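GCN5-related N-acetyltransferase (Anabaena variabilis, PDB 2OZG) binds coenzyme A and probably transfers acetyl groups to amines, perhaps of aminoglycosides, as a member of the GNAT acetyltransferase family. Local coordinates at residues 202-207 / 216-221; 229-234 / 257-262; 287-292 / 317-322. One frame throughout, in Å; residues are numbered along the deposited sequence.

Contact 1. Residues 202-207 / 216-221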
loop_
_atom_site.group_PDB
_atom_site.type_symbol
_atom_site.label_atom_id
_atom_site.label_comp_id
_atom_site.label_asym_id
_atom_site.label_seq_id
_atom_site.Cartn_x
_atom_site.Cartn_y
_atom_site.Cartn_z
ATOM N N TYR A 202 0.381 -5.539 30.802
ATOM C CA TYR A 202 1.563 -5.177 31.574
ATOM C C TYR A 202 1.246 -3.850 32.290
ATOM O O TYR A 202 0.644 -2.909 31.719
ATOM C CB TYR A 202 2.768 -5.047 30.618
ATOM C CG TYR A 202 3.096 -6.330 29.930
ATOM C CD1 TYR A 202 3.829 -7.327 30.594
ATOM C CD2 TYR A 202 2.646 -6.595 28.657
ATOM C CE1 TYR A 202 4.100 -8.520 30.002
ATOM C CE2 TYR A 202 2.915 -7.827 28.039
ATOM C CZ TYR A 202 3.656 -8.764 28.703
ATOM O OH TYR A 202 3.932 -9.968 28.111
ATOM N N SER A 203 1.648 -3.782 33.533
ATOM C CA SER A 203 1.444 -2.620 34.409
ATOM C C SER A 203 2.704 -2.424 35.256
ATOM O O SER A 203 3.194 -3.370 35.892
ATOM C CB SER A 203 0.318 -2.940 35.376
ATOM O OG SER A 203 -0.885 -3.063 34.712
ATOM N N TYR A 204 3.239 -1.212 35.263
ATOM C CA TYR A 204 4.438 -0.893 36.012
ATOM C C TYR A 204 4.175 0.397 36.751
ATOM O O TYR A 204 3.503 1.274 36.218
ATOM C CB TYR A 204 5.594 -0.631 35.010
ATOM C CG TYR A 204 6.162 -1.892 34.405
ATOM C CD1 TYR A 204 5.493 -2.567 33.390
ATOM C CD2 TYR A 204 7.393 -2.389 34.818
ATOM C CE1 TYR A 204 5.999 -3.687 32.855
ATOM C CE2 TYR A 204 7.917 -3.556 34.284
ATOM C CZ TYR A 204 7.209 -4.206 33.330
ATOM O OH TYR A 204 7.760 -5.328 32.771
ATOM N N LEU A 205 4.754 0.516 37.923
ATOM C CA LEU A 205 4.808 1.759 38.684
ATOM C C LEU A 205 6.169 2.352 38.369
ATOM O O LEU A 205 7.156 1.612 38.196
ATOM C CB LEU A 205 4.751 1.549 40.188
ATOM C CG LEU A 205 3.455 0.959 40.756
ATOM C CD1 LEU A 205 3.548 0.762 42.304
ATOM C CD2 LEU A 205 2.169 1.743 40.354
ATOM N N ILE A 206 6.202 3.683 38.279
ATOM C CA ILE A 206 7.422 4.446 38.089
ATOM C C ILE A 206 7.714 5.125 39.406
ATOM O O ILE A 206 6.886 5.866 39.920
ATOM C CB ILE A 206 7.246 5.567 37.032
ATOM C CG1 ILE A 206 6.845 4.965 35.701
ATOM C CG2 ILE A 206 8.560 6.323 36.844
ATOM C CD1 ILE A 206 6.357 5.937 34.672
ATOM N N GLY A 207 8.886 4.861 39.955
ATOM C CA GLY A 207 9.339 5.503 41.167
ATOM C C GLY A 207 10.128 4.610 42.062
ATOM O O GLY A 207 10.194 3.376 41.836
ATOM N N ILE A 216 2.685 3.011 34.046
ATOM C CA ILE A 216 2.404 2.707 32.629
ATOM C C ILE A 216 1.669 1.380 32.565
ATOM O O ILE A 216 2.075 0.393 33.213
ATOM C CB ILE A 216 3.688 2.582 31.764
ATOM C CG1 ILE A 216 4.683 3.685 32.084
ATOM C CG2 ILE A 216 3.334 2.550 30.295
ATOM C CD1 ILE A 216 6.020 3.603 31.308
ATOM N N ILE A 217 0.596 1.368 31.767
ATOM C CA ILE A 217 -0.215 0.187 31.503
ATOM C C ILE A 217 -0.245 -0.018 29.990
ATOM O O ILE A 217 -0.611 0.908 29.260
ATOM C CB ILE A 217 -1.649 0.333 31.982
ATOM C CG1 ILE A 217 -1.679 0.651 33.463
ATOM C CG2 ILE A 217 -2.398 -0.992 31.685
ATOM C CD1 ILE A 217 -3.044 1.049 33.981
ATOM N N PHE A 218 0.113 -1.232 29.547
ATOM C CA PHE A 218 0.249 -1.491 28.147
ATOM C C PHE A 218 0.061 -2.920 27.734
ATOM O O PHE A 218 0.025 -3.855 28.560
ATOM C CB PHE A 218 1.586 -0.903 27.688
ATOM C CG PHE A 218 2.820 -1.680 28.171
ATOM C CD1 PHE A 218 3.287 -2.768 27.441
ATOM C CD2 PHE A 218 3.495 -1.327 29.333
ATOM C CE1 PHE A 218 4.373 -3.522 27.869
ATOM C CE2 PHE A 218 4.633 -2.050 29.731
ATOM C CZ PHE A 218 5.059 -3.143 28.973
ATOM N N THR A 219 -0.113 -3.091 26.436
ATOM C CA THR A 219 -0.175 -4.402 25.803
ATOM C C THR A 219 0.848 -4.393 24.655
ATOM O O THR A 219 1.358 -3.331 24.262
ATOM C CB THR A 219 -1.576 -4.746 25.201
ATOM O OG1 THR A 219 -1.956 -3.742 24.264
ATOM C CG2 THR A 219 -2.643 -4.871 26.274
ATOM N N GLN A 220 1.196 -5.562 24.155
ATOM C CA GLN A 220 2.131 -5.651 23.062
ATOM C C GLN A 220 1.510 -6.642 22.116
ATOM O O GLN A 220 0.860 -7.580 22.564
ATOM C CB GLN A 220 3.442 -6.295 23.514
ATOM C CG GLN A 220 4.086 -5.735 24.735
ATOM C CD GLN A 220 5.411 -6.418 24.962
ATOM O OE1 GLN A 220 5.487 -7.666 25.094
ATOM N NE2 GLN A 220 6.463 -5.635 24.960
ATOM N N GLU A 221 1.835 -6.528 20.840
ATOM C CA GLU A 221 1.367 -7.499 19.863
ATOM C C GLU A 221 2.224 -7.423 18.645
ATOM O O GLU A 221 2.900 -6.430 18.426
ATOM C CB GLU A 221 -0.098 -7.239 19.468
ATOM C CG GLU A 221 -0.379 -5.813 19.049
ATOM C CD GLU A 221 -1.853 -5.574 18.685
ATOM O OE1 GLU A 221 -2.368 -6.341 17.853
ATOM O OE2 GLU A 221 -2.472 -4.624 19.238
HETATM O O HOH W 1 3.457 -9.886 25.274
#
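Tyr202 and Phe218 form a hydrogen-bonded pair between antiparallel strands, and the flat ring of Phe218 is turned so that the CB of Tyr202 sits over one of its faces. This CH-pi contact puts Tyr202 CB 3.5 Å from the centroid of the Phe218 ring, over the face but shifted toward the rim, nearest CZ. The position of the ring follows from its first torsion: with chi1 at 72°, Phe218 CG lies between its own backbone N and carbonyl carbon, which leans the ring toward Tyr202. The two rings themselves are almost parallel, 22° apart, but slid so far that they barely overlap. On its other flank Phe218 meets Tyr204 rim to rim, CE2 lying 3.8 Å from Tyr204 CE1, and the three rings make an aromatic cluster on one side of the sheet. Ile216 extends that side, its CG1 touching the CD1 tip of Ile206 at 3.8 Å. Ser203 and Ile217 form the intervening non-hydrogen-bonded pair and point to the opposite side.

Two reciprocal pairs of backbone bonds, Tyr202 with Phe218 and Tyr204 with Ile216, fix this register; Tyr202 N to Phe218 O is 2.8 Å. The Gln220 amide stands steeply to the Tyr202 ring, 66° between planes, and a water joins Tyr202 OH, at 2.9 Å, to Gln220 OE1, while Gln220 NE2 is bonded to Gln255. Phe248 of helix 239-250 packs on the cluster, and Tyr204 OH bonds to Gln29 and Glu90 of the second subunit. The hairpin therefore offers an apolar aromatic surface whose polar ends are met by water, by Gln255 and by the second subunit, consistent with a role in subunit assembly as well as in the domain core.

Contact 2. Residues 229-234 / 257-262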
loop_
_atom_site.group_PDB
_atom_site.type_symbol
_atom_site.label_atom_id
_atom_site.label_comp_id
_atom_site.label_asym_id
_atom_site.label_seq_id
_atom_site.Cartn_x
_atom_site.Cartn_y
_atom_site.Cartn_z
ATOM N N LEU A 229 3.666 -1.745 20.762
ATOM C CA LEU A 229 3.398 -1.694 22.156
ATOM C C LEU A 229 2.385 -0.599 22.293
ATOM O O LEU A 229 2.639 0.560 21.916
ATOM C CB LEU A 229 4.681 -1.406 22.917
ATOM C CG LEU A 229 4.580 -1.375 24.446
ATOM C CD1 LEU A 229 5.937 -1.752 25.082
ATOM C CD2 LEU A 229 4.064 -0.090 25.011
ATOM N N ARG A 230 1.216 -0.943 22.800
ATOM C CA ARG A 230 0.125 0.063 22.897
ATOM C C ARG A 230 -0.063 0.463 24.351
ATOM O O ARG A 230 -0.519 -0.352 25.163
ATOM C CB ARG A 230 -1.169 -0.521 22.342
ATOM C CG ARG A 230 -1.070 -1.132 20.935
ATOM C CD ARG A 230 -2.449 -1.645 20.469
ATOM N NE ARG A 230 -2.386 -2.349 19.186
ATOM C CZ ARG A 230 -2.521 -1.751 18.001
ATOM N NH1 ARG A 230 -2.633 -0.448 17.911
ATOM N NH2 ARG A 230 -2.462 -2.457 16.881
ATOM N N ILE A 231 0.305 1.705 24.698
ATOM C CA ILE A 231 0.138 2.206 26.031
ATOM C C ILE A 231 -1.322 2.656 26.190
ATOM O O ILE A 231 -1.756 3.597 25.543
ATOM C CB ILE A 231 1.106 3.362 26.327
ATOM C CG1 ILE A 231 2.572 2.886 26.262
ATOM C CG2 ILE A 231 0.828 3.947 27.692
ATOM C CD1 ILE A 231 3.622 4.001 26.320
ATOM N N ARG A 232 -2.078 2.014 27.079
ATOM C CA ARG A 232 -3.495 2.393 27.250
ATOM C C ARG A 232 -3.726 3.385 28.355
ATOM O O ARG A 232 -4.733 4.072 28.331
ATOM C CB ARG A 232 -4.397 1.194 27.440
ATOM C CG ARG A 232 -3.931 0.224 28.467
ATOM C CD ARG A 232 -4.860 -1.007 28.629
ATOM N NE ARG A 232 -4.975 -1.831 27.433
ATOM C CZ ARG A 232 -5.809 -2.875 27.340
ATOM N NH1 ARG A 232 -6.596 -3.210 28.358
ATOM N NH2 ARG A 232 -5.868 -3.580 26.252
ATOM N N ASP A 233 -2.811 3.499 29.313
ATOM C CA ASP A 233 -2.966 4.501 30.354
ATOM C C ASP A 233 -1.574 4.745 30.910
ATOM O O ASP A 233 -0.740 3.863 30.899
ATOM C CB ASP A 233 -3.915 3.989 31.455
ATOM C CG ASP A 233 -4.344 5.062 32.427
ATOM O OD1 ASP A 233 -4.272 6.274 32.070
ATOM O OD2 ASP A 233 -4.816 4.668 33.542
ATOM N N TRP A 234 -1.310 5.975 31.317
ATOM C CA TRP A 234 -0.034 6.301 31.906
ATOM C C TRP A 234 -0.264 7.497 32.810
ATOM O O TRP A 234 -1.208 8.274 32.584
ATOM C CB TRP A 234 1.032 6.620 30.834
ATOM C CG TRP A 234 0.586 7.759 29.865
ATOM C CD1 TRP A 234 -0.062 7.594 28.705
ATOM C CD2 TRP A 234 0.755 9.175 30.028
ATOM N NE1 TRP A 234 -0.299 8.787 28.132
ATOM C CE2 TRP A 234 0.163 9.781 28.945
ATOM C CE3 TRP A 234 1.292 9.978 31.027
ATOM C CZ2 TRP A 234 0.123 11.151 28.794
ATOM C CZ3 TRP A 234 1.244 11.306 30.902
ATOM C CH2 TRP A 234 0.644 11.911 29.796
ATOM N N ASP A 257 8.836 -2.399 17.304
ATOM C CA ASP A 257 9.041 -1.410 16.231
ATOM C C ASP A 257 8.394 -0.032 16.493
ATOM O O ASP A 257 8.993 0.998 16.237
ATOM C CB ASP A 257 8.419 -1.938 14.934
ATOM C CG ASP A 257 9.040 -3.261 14.485
ATOM O OD1 ASP A 257 10.270 -3.373 14.582
ATOM O OD2 ASP A 257 8.281 -4.172 14.078
ATOM N N LYS A 258 7.179 -0.033 17.016
ATOM C CA LYS A 258 6.404 1.199 17.206
ATOM C C LYS A 258 5.699 1.220 18.543
ATOM O O LYS A 258 5.229 0.168 19.006
ATOM C CB LYS A 258 5.365 1.199 16.073
ATOM C CG LYS A 258 4.474 2.327 15.969
ATOM C CD LYS A 258 3.620 2.258 14.673
ATOM C CE LYS A 258 4.425 2.645 13.427
ATOM N NZ LYS A 258 3.526 2.878 12.248
ATOM N N VAL A 259 5.607 2.407 19.147
ATOM C CA VAL A 259 4.886 2.590 20.386
ATOM C C VAL A 259 3.792 3.629 20.157
ATOM O O VAL A 259 4.010 4.661 19.457
ATOM C CB VAL A 259 5.770 3.126 21.533
ATOM C CG1 VAL A 259 4.913 3.403 22.775
ATOM C CG2 VAL A 259 6.891 2.162 21.874
ATOM N N THR A 260 2.610 3.356 20.720
ATOM C CA THR A 260 1.527 4.336 20.728
ATOM C C THR A 260 1.095 4.669 22.149
ATOM O O THR A 260 1.215 3.853 23.077
ATOM C CB THR A 260 0.248 3.820 20.000
ATOM O OG1 THR A 260 -0.317 2.726 20.747
ATOM C CG2 THR A 260 0.549 3.356 18.616
ATOM N N TRP A 261 0.657 5.903 22.322
ATOM C CA TRP A 261 0.084 6.348 23.588
ATOM C C TRP A 261 -0.964 7.414 23.322
ATOM O O TRP A 261 -0.920 8.122 22.279
ATOM C CB TRP A 261 1.165 6.875 24.540
ATOM C CG TRP A 261 1.727 8.212 24.228
ATOM C CD1 TRP A 261 1.484 9.348 24.926
ATOM C CD2 TRP A 261 2.668 8.595 23.176
ATOM N NE1 TRP A 261 2.181 10.398 24.378
ATOM C CE2 TRP A 261 2.875 9.976 23.293
ATOM C CE3 TRP A 261 3.306 7.910 22.132
ATOM C CZ2 TRP A 261 3.765 10.681 22.452
ATOM C CZ3 TRP A 261 4.134 8.602 21.292
ATOM C CH2 TRP A 261 4.356 9.956 21.450
ATOM N N LYS A 262 -1.811 7.643 24.309
ATOM C CA LYS A 262 -2.840 8.697 24.210
ATOM C C LYS A 262 -2.403 9.900 25.041
ATOM O O LYS A 262 -1.910 9.758 26.131
ATOM C CB LYS A 262 -4.204 8.186 24.657
ATOM C CG LYS A 262 -4.678 7.079 23.717
ATOM C CD LYS A 262 -6.076 6.551 24.082
ATOM C CE LYS A 262 -7.153 7.570 23.816
ATOM N NZ LYS A 262 -8.442 6.920 24.185
HETATM O O HOH W 2 -2.774 1.948 19.742
HETATM O O HOH W 3 -2.351 5.907 26.514
HETATM O O HOH W 4 -1.978 3.753 22.582
#
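Ile231 packs against Val259 and Trp261 on the tight side of this parallel strand pair, its CD1 lying 3.8 Å from Val259 CG1 and its CB 3.9 Å from Trp261 CB. Helix 239-250 covers this apolar side through Phe245 and Ile249. Backbone bonds from Leu229 N to Lys258 O, Thr260 N to Leu229 O and Ile231 N to Thr260 O hold the strands in step.

Farther along, Trp234 reaches over to the partner strand: its NE1 donates to Lys262 O at 2.7 Å, the acceptor lying close to the indole plane. Trp261 turns an edge toward the face of Trp234, the five-membered rings forming an offset edge-to-face pair, planes 66° apart.

The other side is wet. Arg230 and Thr260 run alongside each other, Arg230 CB 3.7 Å from Thr260 OG1, and one water links that hydroxyl to Arg230 NH1, while Arg230 NE lies beside the Glu221 carboxylate in a charge pair modelled too close to trust in detail. A second water joins Thr260 OG1 to Ile231 O. As the strands part, a third, 2.6 Å from Ile231 O, accepts from Lys262 N and so takes the place of a direct backbone bond. The parting coincides with a classic beta bulge against strand 211-222, where Arg232 and Asp233 both face Ile217. Strand 227-236, helix 239-250 and strand 258-263 together form a beta-alpha-beta unit within the second GNAT-family region.

Contact 3. Residues 287-292 / 317-322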
loop_
_atom_site.group_PDB
_atom_site.type_symbol
_atom_site.label_atom_id
_atom_site.label_comp_id
_atom_site.label_asym_id
_atom_site.label_seq_id
_atom_site.Cartn_x
_atom_site.Cartn_y
_atom_site.Cartn_z
HETATM N N MSE A 287 -17.777 15.153 22.942
HETATM C CA MSE A 287 -18.745 16.178 23.072
HETATM C C MSE A 287 -19.263 16.273 24.444
HETATM O O MSE A 287 -19.290 15.285 25.184
HETATM C CB MSE A 287 -19.875 15.862 22.136
HETATM C CG MSE A 287 -19.543 15.960 20.661
HETATM SE SE MSE A 287 -21.142 15.708 19.521
HETATM C CE MSE A 287 -20.898 17.219 18.248
ATOM N N LEU A 288 -19.762 17.451 24.775
ATOM C CA LEU A 288 -20.319 17.737 26.114
ATOM C C LEU A 288 -21.677 18.426 26.008
ATOM O O LEU A 288 -21.900 19.249 25.126
ATOM C CB LEU A 288 -19.344 18.669 26.872
ATOM C CG LEU A 288 -19.698 18.972 28.352
ATOM C CD1 LEU A 288 -18.540 18.871 29.329
ATOM C CD2 LEU A 288 -20.409 20.345 28.473
ATOM N N ARG A 289 -22.579 18.074 26.918
ATOM C CA ARG A 289 -23.848 18.711 27.015
ATOM C C ARG A 289 -23.897 19.412 28.366
ATOM O O ARG A 289 -23.637 18.794 29.421
ATOM C CB ARG A 289 -24.984 17.677 26.916
ATOM C CG ARG A 289 -26.264 18.212 26.153
ATOM C CD ARG A 289 -27.078 19.255 26.871
ATOM N NE ARG A 289 -28.243 19.597 26.047
ATOM C CZ ARG A 289 -29.155 20.494 26.376
ATOM N NH1 ARG A 289 -29.054 21.177 27.515
ATOM N NH2 ARG A 289 -30.140 20.754 25.541
ATOM N N ILE A 290 -24.178 20.705 28.350
ATOM C CA ILE A 290 -24.469 21.425 29.600
ATOM C C ILE A 290 -25.903 21.086 29.957
ATOM O O ILE A 290 -26.841 21.553 29.325
ATOM C CB ILE A 290 -24.311 22.934 29.425
ATOM C CG1 ILE A 290 -22.880 23.263 28.965
ATOM C CG2 ILE A 290 -24.762 23.688 30.702
ATOM C CD1 ILE A 290 -21.793 23.300 30.034
ATOM N N VAL A 291 -26.068 20.225 30.948
ATOM C CA VAL A 291 -27.385 19.784 31.365
ATOM C C VAL A 291 -28.079 20.819 32.287
ATOM O O VAL A 291 -29.299 21.076 32.174
ATOM C CB VAL A 291 -27.298 18.417 32.062
ATOM C CG1 VAL A 291 -28.681 17.967 32.565
ATOM C CG2 VAL A 291 -26.696 17.368 31.116
ATOM N N ASN A 292 -27.286 21.407 33.190
ATOM C CA ASN A 292 -27.746 22.486 34.090
ATOM C C ASN A 292 -26.754 23.661 34.072
ATOM O O ASN A 292 -25.623 23.544 34.548
ATOM C CB ASN A 292 -27.954 21.965 35.490
ATOM C CG ASN A 292 -28.644 22.975 36.363
ATOM O OD1 ASN A 292 -28.124 24.059 36.642
ATOM N ND2 ASN A 292 -29.844 22.648 36.755
ATOM N N ASP A 317 -33.383 24.667 23.716
ATOM C CA ASP A 317 -34.680 24.281 23.203
ATOM C C ASP A 317 -35.213 22.969 23.824
ATOM O O ASP A 317 -36.346 22.583 23.544
ATOM C CB ASP A 317 -34.596 24.132 21.680
ATOM C CG ASP A 317 -33.718 22.944 21.246
ATOM O OD1 ASP A 317 -32.758 22.604 21.981
ATOM O OD2 ASP A 317 -33.951 22.370 20.151
ATOM N N LEU A 318 -34.392 22.276 24.627
ATOM C CA LEU A 318 -34.779 21.000 25.243
ATOM C C LEU A 318 -35.087 21.138 26.721
ATOM O O LEU A 318 -36.112 20.672 27.190
ATOM C CB LEU A 318 -33.663 19.973 25.070
ATOM C CG LEU A 318 -33.965 18.557 25.595
ATOM C CD1 LEU A 318 -35.160 17.971 24.843
ATOM C CD2 LEU A 318 -32.771 17.629 25.510
ATOM N N LEU A 319 -34.167 21.744 27.454
ATOM C CA LEU A 319 -34.283 21.909 28.901
ATOM C C LEU A 319 -34.534 23.376 29.257
ATOM O O LEU A 319 -33.612 24.161 29.434
ATOM C CB LEU A 319 -33.040 21.341 29.588
ATOM C CG LEU A 319 -32.784 19.861 29.247
ATOM C CD1 LEU A 319 -31.458 19.374 29.822
ATOM C CD2 LEU A 319 -33.886 18.917 29.699
ATOM N N ALA A 320 -35.810 23.727 29.331
ATOM C CA ALA A 320 -36.264 25.083 29.578
ATOM C C ALA A 320 -35.585 25.818 30.733
ATOM O O ALA A 320 -35.447 27.020 30.662
ATOM C CB ALA A 320 -37.769 25.098 29.799
ATOM N N THR A 321 -35.190 25.131 31.796
ATOM C CA THR A 321 -34.518 25.824 32.916
ATOM C C THR A 321 -33.165 26.462 32.578
ATOM O O THR A 321 -32.629 27.243 33.356
ATOM C CB THR A 321 -34.294 24.878 34.120
ATOM O OG1 THR A 321 -33.397 23.832 33.750
ATOM C CG2 THR A 321 -35.637 24.295 34.619
ATOM N N ASN A 322 -32.573 26.091 31.450
ATOM C CA ASN A 322 -31.318 26.633 31.007
ATOM C C ASN A 322 -31.479 27.808 30.004
ATOM O O ASN A 322 -30.498 28.451 29.578
ATOM C CB ASN A 322 -30.562 25.540 30.244
ATOM C CG ASN A 322 -30.058 24.412 31.131
ATOM O OD1 ASN A 322 -29.796 24.602 32.296
ATOM N ND2 ASN A 322 -29.884 23.243 30.542
HETATM O O HOH W 5 -30.828 21.348 22.777
HETATM O O HOH W 6 -29.516 26.435 35.029
#
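Asn322 reaches across to the end of strand 279-290 and donates from ND2 to Val291 O, 2.8 Å away and nearly straight at the hydrogen (165°). The acceptor lies near the amide plane of Asn322, yet the nitrogen sits well above the carbonyl plane of Val291. The carboxamide also bonds through OD1 to Val293 N and through ND2 to Asp316. An alanine here would remove both polar atoms and is likely to leave Val291 O and Val293 N without these partners, weakening the tie between loop and strand end.

Arg289 can be followed outward beside it. Its CB points toward the loop, and the chain then bends at chi2 (-70°) before running extended through CD to NE, the side chain packing against Leu105 and Tyr131; NE donates to Ala129 O. At the tip the two nitrogens diverge. NH1 turns back to its own strand, giving Ile290 O a bond of 2.9 Å close to the guanidinium plane, and it also makes a salt bridge with Asp316; Leu319 CD1 approaches it to 3.8 Å, and Asn322 ND2 lies at the guanidinium edge, 3.8 Å from NH1. NH2 rests against Leu318 CB at 3.6 Å. Asp316 thus draws together the guanidinium and the Asn322 amide, which would probably favour the charged form of both Asp316 and Arg289.

Leu319 CD1 meets Val291 CG1 at 4.1 Å, an apolar contact, and also lies against Val291 O. Asn292 begins helix 293-299 as its N-cap, OD1 accepting from Lys295 N. The loop between strands 308-315 and 324-331, in the sterol-carrier-like region, thereby meets the last strand of the GNAT region, with helix 96-110 touching Arg289, Val291, Leu318 and Leu319, and helix 349-357 packing on Arg289 and Ile290.

Contacts 1 and 2 are adjoining parts of one sheet: strands 211-222 and 227-236 are neighbours, and a probable backbone hydrogen bond between Thr219 O and Arg230 N joins them directly. Contact 3 lies on the opposite side of the chain's centre, with centres about 39 Å from contact 1 and 36 Å from contact 2. All three are largely buried, but differently. Regular backbone pairing and aromatic or aliphatic packing carry the first two, one antiparallel and bordering another subunit, the other parallel, with water on one side. Contact 3 instead joins a strand end to a loop across two family regions, through an asparagine amide bond and packing round an arginine that pairs with Asp316.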